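Local coordinates for N-acetyltransferase family protein (Bacillus anthracis, PDB 3LNB), which transfers the acetyl group of acetyl-coenzyme A to arylamines and inactivates the sulfonamide antibiotic sulfamethoxazole by N-acetylation, at residues F68-I73 against G249-K254; Q116-A121 against I140-H145; K131-D136 against E243-K248; K148-D153 against P164-G169. The protein carries 1 engineered substitution. One frame throughout, in Å; residues are numbered along the deposited sequence.

Interaction 1 (F68-I73 against G249-K254); sequences FENLDI and GAITCK. Engineered in segment 68-73: F68 (natural residue Tyr). With COA (coenzyme A), chain B.
F68 and C253 face each other as an antiparallel hydrogen-bonded pair. F68 N reaches C253 O at 2.7 Å, the shortest polar contact between the segments, and C253 N returns to F68 O at 2.8 Å; both donors lie in the carbonyl plane. Their side chains share the face of the sheet that looks onto coenzyme A: C253 SG packs 3.6 Å from CDP of the cofactor. F68, engineered in place of the natural tyrosine, holds CG anti to its backbone N (chi1 172°), which carries CZ to within 3.5 Å of N4P in the pantetheine arm; S1P lies at the ring edge, in its plane. I251 CB comes 3.7 Å from N3A of the adenine, so F68, I251 and C253 together line the coenzyme A side.

Beyond E69 the strand pairing gives way, and the N70 amide takes over. OD1 accepts from I251 N at 2.9 Å, the donor tilted from the carbonyl plane, while ND2 donates a hydrogen bond to G249 O at 3.0 Å from above that carbonyl's plane, and another to F246 O. The backbone bond N70 N to I251 O is weak. Toward the partly exposed end, L71 CD2 only brushes A250 CB at 4.0 Å and T252 OG1.

E69 OE1 takes R95 and the G96 amide, OE2 takes L71 N. Helix 283-294 lies against L71, A250 and T252 through Y286 and F294, while strand 259-263 continues the sheet beyond C253.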
# COMPACT_ATOMS: atom_id res chain seq x y z
N PHE A 68 -6.30 -3.09 2.05
CA PHE A 68 -5.33 -3.66 1.12
C PHE A 68 -6.03 -4.95 0.69
O PHE A 68 -6.23 -5.85 1.51
CB PHE A 68 -4.02 -3.98 1.85
CG PHE A 68 -3.02 -4.74 1.02
CD1 PHE A 68 -2.11 -4.06 0.20
CD2 PHE A 68 -2.98 -6.13 1.06
CE1 PHE A 68 -1.18 -4.76 -0.57
CE2 PHE A 68 -2.06 -6.84 0.29
CZ PHE A 68 -1.15 -6.16 -0.52
N GLU A 69 -6.41 -5.05 -0.58
CA GLU A 69 -7.10 -6.25 -1.05
C GLU A 69 -6.90 -6.57 -2.52
O GLU A 69 -6.54 -5.71 -3.32
CB GLU A 69 -8.61 -6.14 -0.74
CG GLU A 69 -9.27 -4.82 -1.15
CD GLU A 69 -10.11 -4.93 -2.42
OE1 GLU A 69 -10.92 -4.01 -2.68
OE2 GLU A 69 -9.97 -5.93 -3.17
N ASN A 70 -7.16 -7.84 -2.86
CA ASN A 70 -7.01 -8.37 -4.21
C ASN A 70 -8.30 -9.02 -4.69
O ASN A 70 -8.26 -9.92 -5.54
CB ASN A 70 -5.92 -9.44 -4.19
CG ASN A 70 -6.37 -10.69 -3.45
OD1 ASN A 70 -7.25 -10.63 -2.58
ND2 ASN A 70 -5.77 -11.83 -3.78
N LEU A 71 -9.43 -8.58 -4.15
CA LEU A 71 -10.72 -9.17 -4.50
C LEU A 71 -11.11 -9.13 -5.99
O LEU A 71 -11.83 -10.01 -6.45
CB LEU A 71 -11.84 -8.53 -3.66
CG LEU A 71 -11.59 -8.53 -2.14
CD1 LEU A 71 -12.83 -8.00 -1.45
CD2 LEU A 71 -11.28 -9.94 -1.64
N ASP A 72 -10.64 -8.13 -6.73
CA ASP A 72 -10.95 -8.07 -8.16
C ASP A 72 -10.21 -9.19 -8.88
O ASP A 72 -10.73 -9.78 -9.83
CB ASP A 72 -10.56 -6.72 -8.76
CG ASP A 72 -11.61 -5.64 -8.53
OD1 ASP A 72 -12.69 -5.96 -7.99
OD2 ASP A 72 -11.36 -4.48 -8.89
N ILE A 73 -8.99 -9.47 -8.43
CA ILE A 73 -8.19 -10.54 -9.00
C ILE A 73 -8.94 -11.84 -8.75
O ILE A 73 -9.07 -12.68 -9.63
CB ILE A 73 -6.78 -10.61 -8.35
CG1 ILE A 73 -6.00 -9.33 -8.66
CG2 ILE A 73 -6.03 -11.84 -8.84
CD1 ILE A 73 -4.61 -9.29 -8.07
N GLY A 249 -5.34 -16.69 -3.51
CA GLY A 249 -6.41 -16.69 -2.53
C GLY A 249 -6.71 -15.26 -2.11
O GLY A 249 -5.84 -14.40 -2.16
N ALA A 250 -7.95 -15.02 -1.69
CA ALA A 250 -8.36 -13.69 -1.29
C ALA A 250 -7.67 -13.20 -0.02
O ALA A 250 -7.44 -13.97 0.92
CB ALA A 250 -9.87 -13.64 -1.11
N ILE A 251 -7.33 -11.92 -0.02
CA ILE A 251 -6.71 -11.29 1.13
C ILE A 251 -7.25 -9.88 1.25
O ILE A 251 -7.45 -9.19 0.24
CB ILE A 251 -5.16 -11.25 1.01
CG1 ILE A 251 -4.54 -10.54 2.23
CG2 ILE A 251 -4.75 -10.49 -0.24
CD1 ILE A 251 -4.97 -11.10 3.58
N THR A 252 -7.54 -9.47 2.47
CA THR A 252 -8.04 -8.13 2.76
C THR A 252 -7.43 -7.78 4.11
O THR A 252 -7.59 -8.53 5.08
CB THR A 252 -9.59 -8.07 2.84
OG1 THR A 252 -10.14 -8.46 1.57
CG2 THR A 252 -10.06 -6.66 3.15
N CYS A 253 -6.71 -6.66 4.15
CA CYS A 253 -6.04 -6.22 5.36
C CYS A 253 -6.24 -4.73 5.59
O CYS A 253 -6.36 -3.96 4.65
CB CYS A 253 -4.55 -6.52 5.27
SG CYS A 253 -3.55 -5.88 6.64
N LYS A 254 -6.25 -4.34 6.86
CA LYS A 254 -6.43 -2.94 7.21
C LYS A 254 -5.89 -2.70 8.61
O LYS A 254 -5.86 -3.61 9.45
CB LYS A 254 -7.93 -2.58 7.16
CG LYS A 254 -8.23 -1.10 7.38
CD LYS A 254 -9.72 -0.80 7.20
CE LYS A 254 -10.55 -1.35 8.33
NZ LYS A 254 -10.25 -0.67 9.62
N1A COA B . -1.35 -12.66 -0.74
C2A COA B . -2.38 -13.37 -0.33
N3A COA B . -2.46 -13.83 0.91
C4A COA B . -1.49 -13.56 1.79
C5A COA B . -0.39 -12.81 1.40
C6A COA B . -0.34 -12.35 0.09
N6A COA B . 0.69 -11.62 -0.33
N7A COA B . 0.40 -12.69 2.46
C8A COA B . -0.17 -13.32 3.47
N9A COA B . -1.33 -13.85 3.08
C1B COA B . -2.31 -14.54 3.95
C2B COA B . -1.73 -15.77 4.66
O2B COA B . -1.73 -16.89 3.78
C3B COA B . -2.76 -15.95 5.77
O3B COA B . -3.83 -16.80 5.34
P3B COA B . -4.55 -17.76 6.41
O7A COA B . -4.86 -17.06 7.67
O8A COA B . -5.86 -18.35 5.69
O9A COA B . -3.53 -18.99 6.63
C4B COA B . -3.28 -14.53 6.02
O4B COA B . -2.63 -13.69 5.06
C5B COA B . -2.92 -14.05 7.42
O5B COA B . -1.50 -14.00 7.57
P1A COA B . -0.86 -13.73 9.02
O1A COA B . 0.72 -13.53 8.78
O2A COA B . -1.15 -14.84 9.96
O3A COA B . -1.48 -12.34 9.53
P2A COA B . -0.97 -10.89 9.05
O4A COA B . 0.15 -10.46 10.12
O5A COA B . -2.10 -9.93 9.02
O6A COA B . -0.22 -11.05 7.64
CBP COA B . -0.44 -9.54 5.71
CCP COA B . -0.89 -10.84 6.40
CDP COA B . -0.93 -8.34 6.52
CEP COA B . -1.05 -9.49 4.31
CAP COA B . 1.08 -9.53 5.60
OAP COA B . 1.52 -10.69 4.89
C9P COA B . 1.57 -8.29 4.85
O9P COA B . 1.54 -7.17 5.37
N8P COA B . 2.04 -8.53 3.62
C7P COA B . 2.58 -7.48 2.74
C6P COA B . 2.09 -7.69 1.31
C5P COA B . 2.93 -6.89 0.31
O5P COA B . 4.08 -7.25 0.04
N4P COA B . 2.35 -5.82 -0.22
C3P COA B . 3.05 -4.96 -1.18
C2P COA B . 3.05 -5.58 -2.58
S1P COA B . 1.40 -5.60 -3.38

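Interaction 2 (Q116-A121 against I140-H145); sequences QVYKVA and IIILHH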
# COMPACT_ATOMS: atom_id res chain seq x y z
N GLN A 116 6.39 17.16 -5.72
CA GLN A 116 7.33 16.65 -6.72
C GLN A 116 7.41 15.15 -6.43
O GLN A 116 8.20 14.70 -5.59
CB GLN A 116 8.72 17.27 -6.53
CG GLN A 116 8.83 18.74 -6.88
CD GLN A 116 10.22 19.29 -6.58
OE1 GLN A 116 10.43 19.97 -5.57
NE2 GLN A 116 11.18 18.98 -7.44
N VAL A 117 6.58 14.38 -7.11
CA VAL A 117 6.55 12.94 -6.90
C VAL A 117 6.59 12.14 -8.19
O VAL A 117 6.26 12.64 -9.25
CB VAL A 117 5.27 12.52 -6.14
CG1 VAL A 117 5.29 13.08 -4.73
CG2 VAL A 117 4.04 13.03 -6.88
N TYR A 118 7.04 10.89 -8.07
CA TYR A 118 7.06 9.97 -9.20
C TYR A 118 7.02 8.55 -8.67
O TYR A 118 7.39 8.29 -7.52
CB TYR A 118 8.28 10.19 -10.12
CG TYR A 118 9.64 9.95 -9.50
CD1 TYR A 118 10.29 10.95 -8.78
CD2 TYR A 118 10.28 8.72 -9.67
CE1 TYR A 118 11.57 10.73 -8.25
CE2 TYR A 118 11.55 8.49 -9.14
CZ TYR A 118 12.19 9.50 -8.43
OH TYR A 118 13.44 9.27 -7.92
N LYS A 119 6.54 7.63 -9.50
CA LYS A 119 6.42 6.23 -9.13
C LYS A 119 7.63 5.42 -9.58
O LYS A 119 8.25 5.74 -10.60
CB LYS A 119 5.16 5.62 -9.77
CG LYS A 119 3.86 6.34 -9.44
CD LYS A 119 2.66 5.68 -10.12
CE LYS A 119 2.65 5.92 -11.62
NZ LYS A 119 2.56 7.36 -11.96
N VAL A 120 7.97 4.38 -8.82
CA VAL A 120 9.08 3.50 -9.17
C VAL A 120 8.66 2.08 -8.80
O VAL A 120 7.79 1.88 -7.96
CB VAL A 120 10.39 3.84 -8.40
CG1 VAL A 120 10.79 5.29 -8.65
CG2 VAL A 120 10.23 3.57 -6.91
N ALA A 121 9.27 1.10 -9.45
CA ALA A 121 8.93 -0.28 -9.15
C ALA A 121 9.80 -0.76 -7.99
O ALA A 121 10.86 -0.20 -7.71
CB ALA A 121 9.14 -1.15 -10.37
N ILE A 140 5.84 2.11 -5.51
CA ILE A 140 5.92 3.12 -4.45
C ILE A 140 6.14 4.50 -5.04
O ILE A 140 6.35 4.64 -6.25
CB ILE A 140 7.07 2.82 -3.47
CG1 ILE A 140 8.41 2.86 -4.20
CG2 ILE A 140 6.85 1.46 -2.82
CD1 ILE A 140 9.60 2.59 -3.30
N ILE A 141 6.08 5.51 -4.18
CA ILE A 141 6.26 6.90 -4.58
C ILE A 141 7.53 7.50 -4.01
O ILE A 141 7.88 7.27 -2.86
CB ILE A 141 5.07 7.77 -4.08
CG1 ILE A 141 3.78 7.35 -4.77
CG2 ILE A 141 5.37 9.24 -4.32
CD1 ILE A 141 2.53 7.94 -4.12
N ILE A 142 8.24 8.27 -4.84
CA ILE A 142 9.44 8.96 -4.39
C ILE A 142 9.08 10.44 -4.43
O ILE A 142 8.65 10.95 -5.46
CB ILE A 142 10.65 8.68 -5.31
CG1 ILE A 142 10.96 7.18 -5.32
CG2 ILE A 142 11.86 9.48 -4.83
CD1 ILE A 142 11.25 6.59 -3.95
N LEU A 143 9.24 11.12 -3.30
CA LEU A 143 8.93 12.54 -3.18
C LEU A 143 10.18 13.37 -2.95
O LEU A 143 11.02 13.02 -2.13
CB LEU A 143 7.97 12.78 -2.00
CG LEU A 143 7.83 14.25 -1.56
CD1 LEU A 143 6.90 14.97 -2.52
CD2 LEU A 143 7.29 14.34 -0.15
N HIS A 144 10.29 14.47 -3.69
CA HIS A 144 11.42 15.37 -3.53
C HIS A 144 10.89 16.62 -2.84
O HIS A 144 10.01 17.30 -3.36
CB HIS A 144 12.03 15.76 -4.88
CG HIS A 144 13.36 16.44 -4.75
ND1 HIS A 144 14.50 15.77 -4.35
CD2 HIS A 144 13.72 17.74 -4.89
CE1 HIS A 144 15.50 16.63 -4.25
NE2 HIS A 144 15.05 17.83 -4.57
N HIS A 145 11.44 16.92 -1.67
CA HIS A 145 11.00 18.07 -0.90
C HIS A 145 12.15 18.76 -0.18
O HIS A 145 12.85 18.14 0.61
CB HIS A 145 9.94 17.64 0.12
CG HIS A 145 9.50 18.74 1.03
ND1 HIS A 145 8.74 19.81 0.59
CD2 HIS A 145 9.74 18.97 2.34
CE1 HIS A 145 8.54 20.64 1.60
NE2 HIS A 145 9.14 20.16 2.67
O HOH W 1 7.45 18.10 -3.42
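Q116 to V120 runs antiparallel to I140 to H144, and backbone bonds come first. Y118 and I142 exchange a pair, of which I142 N to Y118 O is the shorter at 2.8 Å and almost straight; V120 and I140 exchange another. At the outer end H144 N binds Q116 O, and a water bridges the strands, accepting a hydrogen bond from Q116 N and donating one to H144 O.

Among the apolar contacts, I142 CB sits over one face of the Y118 ring, 3.8 Å from its centroid and shifted toward the rim, a CH-pi contact. The ring gets there because Y118 CG is wedged between the backbone nitrogen and carbonyl carbon (chi1 63°). On the same face of the sheet V120 CG2 presses on I140 CG1 at 3.3 Å, tighter than usual van der Waals contact. V117 CG1 and L143 CD1 are equally close on the other face, beneath helix 99-112, where Y107 and M111 touch V117.

Of the polar side chains, K119 makes a cation-pi contact with Y107. Q116 and H144 lie side by side at the outer end, amide and ring planes 72° apart, but H144 ND1 bonds to D149. The chemistry is that of a hairpin whose middle is held by backbone hydrogen bonds and branched aliphatic packing, with a bridging water and the Q116-H144 pair at its end.

Interaction 3 (K131-D136 against E243-K248); sequences KWKPDD and ESPFNK. With COA (coenzyme A), chain B.
K133 lays its aliphatic chain obliquely across P245, CD to CG at 3.5 Å, the nearest approach between the two segments. A bend at chi2 (-67°) turns CD and CE toward P245 CG, while K133 NZ goes on to a salt bridge with D126. P134 meets the same proline tip to tip, CD to CD at 4.1 Å, and rests its CG against the backbone carbonyl of E243. Farther out, K131 NZ and E243 OE1 form a long salt bridge of 3.7 Å. No hydrogen bond joins the two segments.

Behind this first shell, the 243-248 loop is braced from within. S244 OG accepts from F246 N, making an ST turn, and also bonds to the carbonyl of I238. K248 NZ curls back to donate hydrogen bonds to S244 O at 2.7 Å and N247 OD1 at 2.8 Å, and reaches the K242 carbonyl as well.

The loop so fixed presents coenzyme A with two neighbouring residues. P245 O lies 3.0 Å from N1A of the adenine, and the F246 ring brings CE2 to 3.3 Å from N6A, with P245 CB over one of its faces. Van der Waals contacts and one long salt bridge thus join the two segments; the shape of the adenine-binding loop probably owes more to its internal hydrogen bonds than to the 131-136 segment.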
# COMPACT_ATOMS: atom_id res chain seq x y z
N LYS A 131 13.44 -15.54 -0.14
CA LYS A 131 13.56 -15.35 -1.58
C LYS A 131 12.84 -14.08 -2.00
O LYS A 131 12.03 -13.55 -1.26
CB LYS A 131 12.96 -16.53 -2.33
CG LYS A 131 11.49 -16.74 -2.07
CD LYS A 131 10.97 -17.95 -2.84
CE LYS A 131 9.49 -18.19 -2.54
NZ LYS A 131 8.67 -16.99 -2.88
N TRP A 132 13.16 -13.60 -3.20
CA TRP A 132 12.51 -12.41 -3.70
C TRP A 132 11.18 -12.78 -4.33
O TRP A 132 11.06 -13.83 -4.97
CB TRP A 132 13.38 -11.71 -4.74
CG TRP A 132 14.67 -11.17 -4.23
CD1 TRP A 132 15.91 -11.75 -4.33
CD2 TRP A 132 14.87 -9.93 -3.54
NE1 TRP A 132 16.86 -10.95 -3.75
CE2 TRP A 132 16.25 -9.83 -3.26
CE3 TRP A 132 14.01 -8.90 -3.13
CZ2 TRP A 132 16.80 -8.73 -2.59
CZ3 TRP A 132 14.56 -7.81 -2.46
CH2 TRP A 132 15.94 -7.73 -2.20
N LYS A 133 10.16 -11.96 -4.10
CA LYS A 133 8.87 -12.18 -4.72
C LYS A 133 9.12 -11.76 -6.17
O LYS A 133 10.20 -11.27 -6.49
CB LYS A 133 7.80 -11.30 -4.08
CG LYS A 133 7.42 -11.66 -2.64
CD LYS A 133 6.71 -13.01 -2.54
CE LYS A 133 6.09 -13.21 -1.15
NZ LYS A 133 5.52 -14.57 -0.96
N PRO A 134 8.13 -11.94 -7.06
CA PRO A 134 8.33 -11.56 -8.47
C PRO A 134 8.88 -10.15 -8.69
O PRO A 134 8.52 -9.21 -7.98
CB PRO A 134 6.93 -11.73 -9.07
CG PRO A 134 6.38 -12.87 -8.28
CD PRO A 134 6.78 -12.49 -6.87
N ASP A 135 9.75 -10.03 -9.69
CA ASP A 135 10.37 -8.75 -10.06
C ASP A 135 9.33 -7.65 -10.24
O ASP A 135 8.33 -7.83 -10.93
CB ASP A 135 11.15 -8.89 -11.38
CG ASP A 135 12.48 -9.63 -11.23
OD1 ASP A 135 12.87 -9.97 -10.10
OD2 ASP A 135 13.14 -9.86 -12.27
N ASP A 136 9.58 -6.50 -9.61
CA ASP A 136 8.70 -5.35 -9.69
C ASP A 136 7.25 -5.61 -9.30
O ASP A 136 6.34 -5.14 -9.97
CB ASP A 136 8.71 -4.76 -11.11
CG ASP A 136 10.11 -4.44 -11.58
OD1 ASP A 136 10.97 -4.17 -10.73
OD2 ASP A 136 10.33 -4.46 -12.81
N GLU A 243 4.20 -17.50 -9.41
CA GLU A 243 4.66 -17.26 -8.05
C GLU A 243 4.06 -15.99 -7.48
O GLU A 243 4.45 -15.54 -6.41
CB GLU A 243 6.19 -17.18 -7.97
CG GLU A 243 6.91 -18.52 -8.02
CD GLU A 243 8.36 -18.42 -7.52
OE1 GLU A 243 8.58 -18.45 -6.29
OE2 GLU A 243 9.28 -18.29 -8.36
N SER A 244 3.12 -15.39 -8.20
CA SER A 244 2.49 -14.18 -7.69
C SER A 244 1.78 -14.56 -6.40
O SER A 244 1.03 -15.52 -6.35
CB SER A 244 1.45 -13.63 -8.66
OG SER A 244 0.58 -12.74 -7.98
N PRO A 245 2.03 -13.80 -5.33
CA PRO A 245 1.41 -14.07 -4.03
C PRO A 245 -0.08 -13.71 -4.03
O PRO A 245 -0.85 -14.21 -3.21
CB PRO A 245 2.18 -13.15 -3.08
CG PRO A 245 3.45 -12.82 -3.81
CD PRO A 245 2.99 -12.69 -5.23
N PHE A 246 -0.48 -12.86 -4.98
CA PHE A 246 -1.86 -12.38 -5.01
C PHE A 246 -2.90 -13.01 -5.91
O PHE A 246 -3.99 -12.45 -6.06
CB PHE A 246 -1.82 -10.87 -5.23
CG PHE A 246 -0.89 -10.16 -4.29
CD1 PHE A 246 0.45 -9.96 -4.62
CD2 PHE A 246 -1.34 -9.75 -3.04
CE1 PHE A 246 1.33 -9.36 -3.73
CE2 PHE A 246 -0.47 -9.15 -2.13
CZ PHE A 246 0.87 -8.95 -2.48
N ASN A 247 -2.61 -14.16 -6.51
CA ASN A 247 -3.62 -14.79 -7.36
C ASN A 247 -3.85 -16.21 -6.85
O ASN A 247 -4.31 -17.08 -7.59
CB ASN A 247 -3.16 -14.83 -8.82
CG ASN A 247 -1.88 -15.62 -9.02
OD1 ASN A 247 -1.42 -16.33 -8.12
ND2 ASN A 247 -1.30 -15.52 -10.21
N LYS A 248 -3.55 -16.42 -5.58
CA LYS A 248 -3.70 -17.74 -4.96
C LYS A 248 -4.84 -17.83 -3.95
O LYS A 248 -5.25 -18.93 -3.57
CB LYS A 248 -2.40 -18.12 -4.24
CG LYS A 248 -1.17 -18.09 -5.10
CD LYS A 248 -1.19 -19.17 -6.16
CE LYS A 248 0.19 -19.33 -6.78
NZ LYS A 248 0.70 -18.02 -7.30
N1A COA B . -1.35 -12.66 -0.74
C2A COA B . -2.38 -13.37 -0.33
N3A COA B . -2.46 -13.83 0.91
C4A COA B . -1.49 -13.56 1.79
C5A COA B . -0.39 -12.81 1.40
C6A COA B . -0.34 -12.35 0.09
N6A COA B . 0.69 -11.62 -0.33
N7A COA B . 0.40 -12.69 2.46
C8A COA B . -0.17 -13.32 3.47
N9A COA B . -1.33 -13.85 3.08
C1B COA B . -2.31 -14.54 3.95
C2B COA B . -1.73 -15.77 4.66
O2B COA B . -1.73 -16.89 3.78
C3B COA B . -2.76 -15.95 5.77
O3B COA B . -3.83 -16.80 5.34
P3B COA B . -4.55 -17.76 6.41
O7A COA B . -4.86 -17.06 7.67
O8A COA B . -5.86 -18.35 5.69
O9A COA B . -3.53 -18.99 6.63
C4B COA B . -3.28 -14.53 6.02
O4B COA B . -2.63 -13.69 5.06
C5B COA B . -2.92 -14.05 7.42
O5B COA B . -1.50 -14.00 7.57
P1A COA B . -0.86 -13.73 9.02
O1A COA B . 0.72 -13.53 8.78
O2A COA B . -1.15 -14.84 9.96
O3A COA B . -1.48 -12.34 9.53
P2A COA B . -0.97 -10.89 9.05
O4A COA B . 0.15 -10.46 10.12
O5A COA B . -2.10 -9.93 9.02
O6A COA B . -0.22 -11.05 7.64
CBP COA B . -0.44 -9.54 5.71
CCP COA B . -0.89 -10.84 6.40
CDP COA B . -0.93 -8.34 6.52
CEP COA B . -1.05 -9.49 4.31
CAP COA B . 1.08 -9.53 5.60
OAP COA B . 1.52 -10.69 4.89
C9P COA B . 1.57 -8.29 4.85
O9P COA B . 1.54 -7.17 5.37
N8P COA B . 2.04 -8.53 3.62
C7P COA B . 2.58 -7.48 2.74
C6P COA B . 2.09 -7.69 1.31
C5P COA B . 2.93 -6.89 0.31
O5P COA B . 4.08 -7.25 0.04
N4P COA B . 2.35 -5.82 -0.22
C3P COA B . 3.05 -4.96 -1.18
C2P COA B . 3.05 -5.58 -2.58
S1P COA B . 1.40 -5.60 -3.38

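Interaction 4 (K148-D153 against P164-G169); sequences KDYVID and PVPFSG
The F167 ring lies flat under D149, whose CB stands 3.7 Å from the ring centroid and only 13° off its normal, a CH-pi contact over the middle of the face. F167 CG is anti to its own carbonyl carbon (chi1 -85°), which folds the ring back along strand 148-152. There the ring turns its edge to the backbone: V151 N lies in its plane, and CE1 meets V151 CG2 at 3.7 Å, the two side chains crossing at about a right angle.

The other side of the strand carries Y150 and I152, and P164 fits against both. Its CB touches Y150 CD2 at 3.6 Å, obliquely to the ring, and I152 CD1 at 3.7 Å, where the isoleucine and proline lie side by side and point the same way. P166 adds its CB near Y150 CE2, so two prolines line the tyrosine.

Backbone hydrogen bonds fix this register. V151 and V165 form an antiparallel hydrogen-bonded pair, V151 N to V165 O at 2.8 Å with the donor tilted from the carbonyl plane, and F167 N bonds to D149 O at 3.1 Å. A water donates a further hydrogen bond to D149 O beside the type I turn P166-G169.

Within this chain strand 165-166 is an outermost strand of the sheet, with 148-152 between it and 131-145. V151 packs on I142 of 131-145 and on Y219 and F221 of strand 216-225, which F167 also reaches. Just past the strand, D153 binds H138, consistent with the Cys-His-Asp triad of arylamine N-acetyltransferases.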
# COMPACT_ATOMS: atom_id res chain seq x y z
N LYS A 148 15.48 17.14 -0.43
CA LYS A 148 15.54 15.80 0.13
C LYS A 148 14.54 14.84 -0.51
O LYS A 148 13.45 15.24 -0.89
CB LYS A 148 15.29 15.85 1.64
CG LYS A 148 16.43 16.45 2.44
CD LYS A 148 16.15 16.31 3.93
CE LYS A 148 15.50 17.56 4.50
NZ LYS A 148 16.54 18.59 4.77
N ASP A 149 14.94 13.57 -0.62
CA ASP A 149 14.07 12.55 -1.19
C ASP A 149 13.47 11.70 -0.09
O ASP A 149 14.12 11.42 0.92
CB ASP A 149 14.85 11.63 -2.14
CG ASP A 149 15.13 12.28 -3.48
OD1 ASP A 149 14.38 13.20 -3.86
OD2 ASP A 149 16.08 11.83 -4.16
N TYR A 150 12.22 11.28 -0.29
CA TYR A 150 11.52 10.45 0.67
C TYR A 150 10.76 9.36 -0.05
O TYR A 150 10.32 9.53 -1.18
CB TYR A 150 10.50 11.25 1.47
CG TYR A 150 11.07 12.39 2.27
CD1 TYR A 150 11.46 13.57 1.65
CD2 TYR A 150 11.19 12.29 3.65
CE1 TYR A 150 11.96 14.63 2.38
CE2 TYR A 150 11.69 13.35 4.40
CZ TYR A 150 12.07 14.52 3.76
OH TYR A 150 12.55 15.57 4.49
N VAL A 151 10.61 8.22 0.62
CA VAL A 151 9.81 7.14 0.06
C VAL A 151 8.42 7.35 0.66
O VAL A 151 8.28 7.56 1.87
CB VAL A 151 10.33 5.74 0.48
CG1 VAL A 151 9.22 4.69 0.28
CG2 VAL A 151 11.55 5.37 -0.36
N ILE A 152 7.41 7.32 -0.19
CA ILE A 152 6.03 7.47 0.24
C ILE A 152 5.40 6.14 -0.13
O ILE A 152 5.30 5.81 -1.31
CB ILE A 152 5.29 8.60 -0.52
CG1 ILE A 152 6.04 9.93 -0.36
CG2 ILE A 152 3.87 8.75 0.03
CD1 ILE A 152 6.16 10.40 1.08
N ASP A 153 4.99 5.37 0.87
CA ASP A 153 4.41 4.06 0.59
C ASP A 153 3.18 3.75 1.42
O ASP A 153 3.25 3.60 2.63
CB ASP A 153 5.47 2.98 0.81
CG ASP A 153 5.03 1.61 0.32
OD1 ASP A 153 3.87 1.46 -0.12
OD2 ASP A 153 5.86 0.68 0.38
N PRO A 164 6.68 9.85 5.75
CA PRO A 164 7.63 9.75 4.64
C PRO A 164 8.91 9.16 5.22
O PRO A 164 9.27 9.49 6.35
CB PRO A 164 7.82 11.21 4.23
CG PRO A 164 6.50 11.82 4.54
CD PRO A 164 6.14 11.21 5.87
N VAL A 165 9.59 8.29 4.48
CA VAL A 165 10.83 7.69 4.97
C VAL A 165 11.98 8.35 4.22
O VAL A 165 12.14 8.16 3.02
CB VAL A 165 10.84 6.17 4.75
CG1 VAL A 165 12.02 5.54 5.49
CG2 VAL A 165 9.52 5.57 5.24
N PRO A 166 12.81 9.13 4.93
CA PRO A 166 13.94 9.83 4.33
C PRO A 166 15.09 8.98 3.83
O PRO A 166 15.50 8.03 4.50
CB PRO A 166 14.39 10.77 5.45
CG PRO A 166 14.15 9.93 6.68
CD PRO A 166 12.78 9.32 6.40
N PHE A 167 15.59 9.33 2.65
CA PHE A 167 16.73 8.64 2.05
C PHE A 167 17.97 8.86 2.92
O PHE A 167 18.94 8.11 2.83
CB PHE A 167 17.01 9.20 0.65
CG PHE A 167 16.18 8.59 -0.44
CD1 PHE A 167 14.80 8.50 -0.32
CD2 PHE A 167 16.79 8.15 -1.62
CE1 PHE A 167 14.02 7.98 -1.36
CE2 PHE A 167 16.02 7.63 -2.67
CZ PHE A 167 14.64 7.54 -2.54
N SER A 168 17.94 9.90 3.75
CA SER A 168 19.07 10.18 4.63
C SER A 168 19.26 9.07 5.66
O SER A 168 20.25 9.07 6.39
CB SER A 168 18.90 11.54 5.30
OG SER A 168 17.60 11.69 5.83
N GLY A 169 18.30 8.15 5.73
CA GLY A 169 18.44 7.01 6.64
C GLY A 169 17.91 7.01 8.06
O GLY A 169 17.91 5.95 8.69
O HOH W 2 16.13 12.52 2.88

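From the N terminus, F68-I73 comes first, and its partner G249-K254 lies far down the chain, so interaction 1 closes a long loop that holds the other three. Inside it, interaction 2 closes the hairpin of strands 116-126 and 131-145. Interaction 3 starts in that hairpin's second strand, so it crosses interaction 2 along the chain, and ends just before 249-254. Interaction 4 follows interaction 2 in series and is nested within interaction 3. Interactions 2 and 4 are adjoining parts of the larger sheet, joined by I141 O and I152 N; interactions 1 and 3 meet at F246 and both touch coenzyme A, tying the smaller sheet to the larger one.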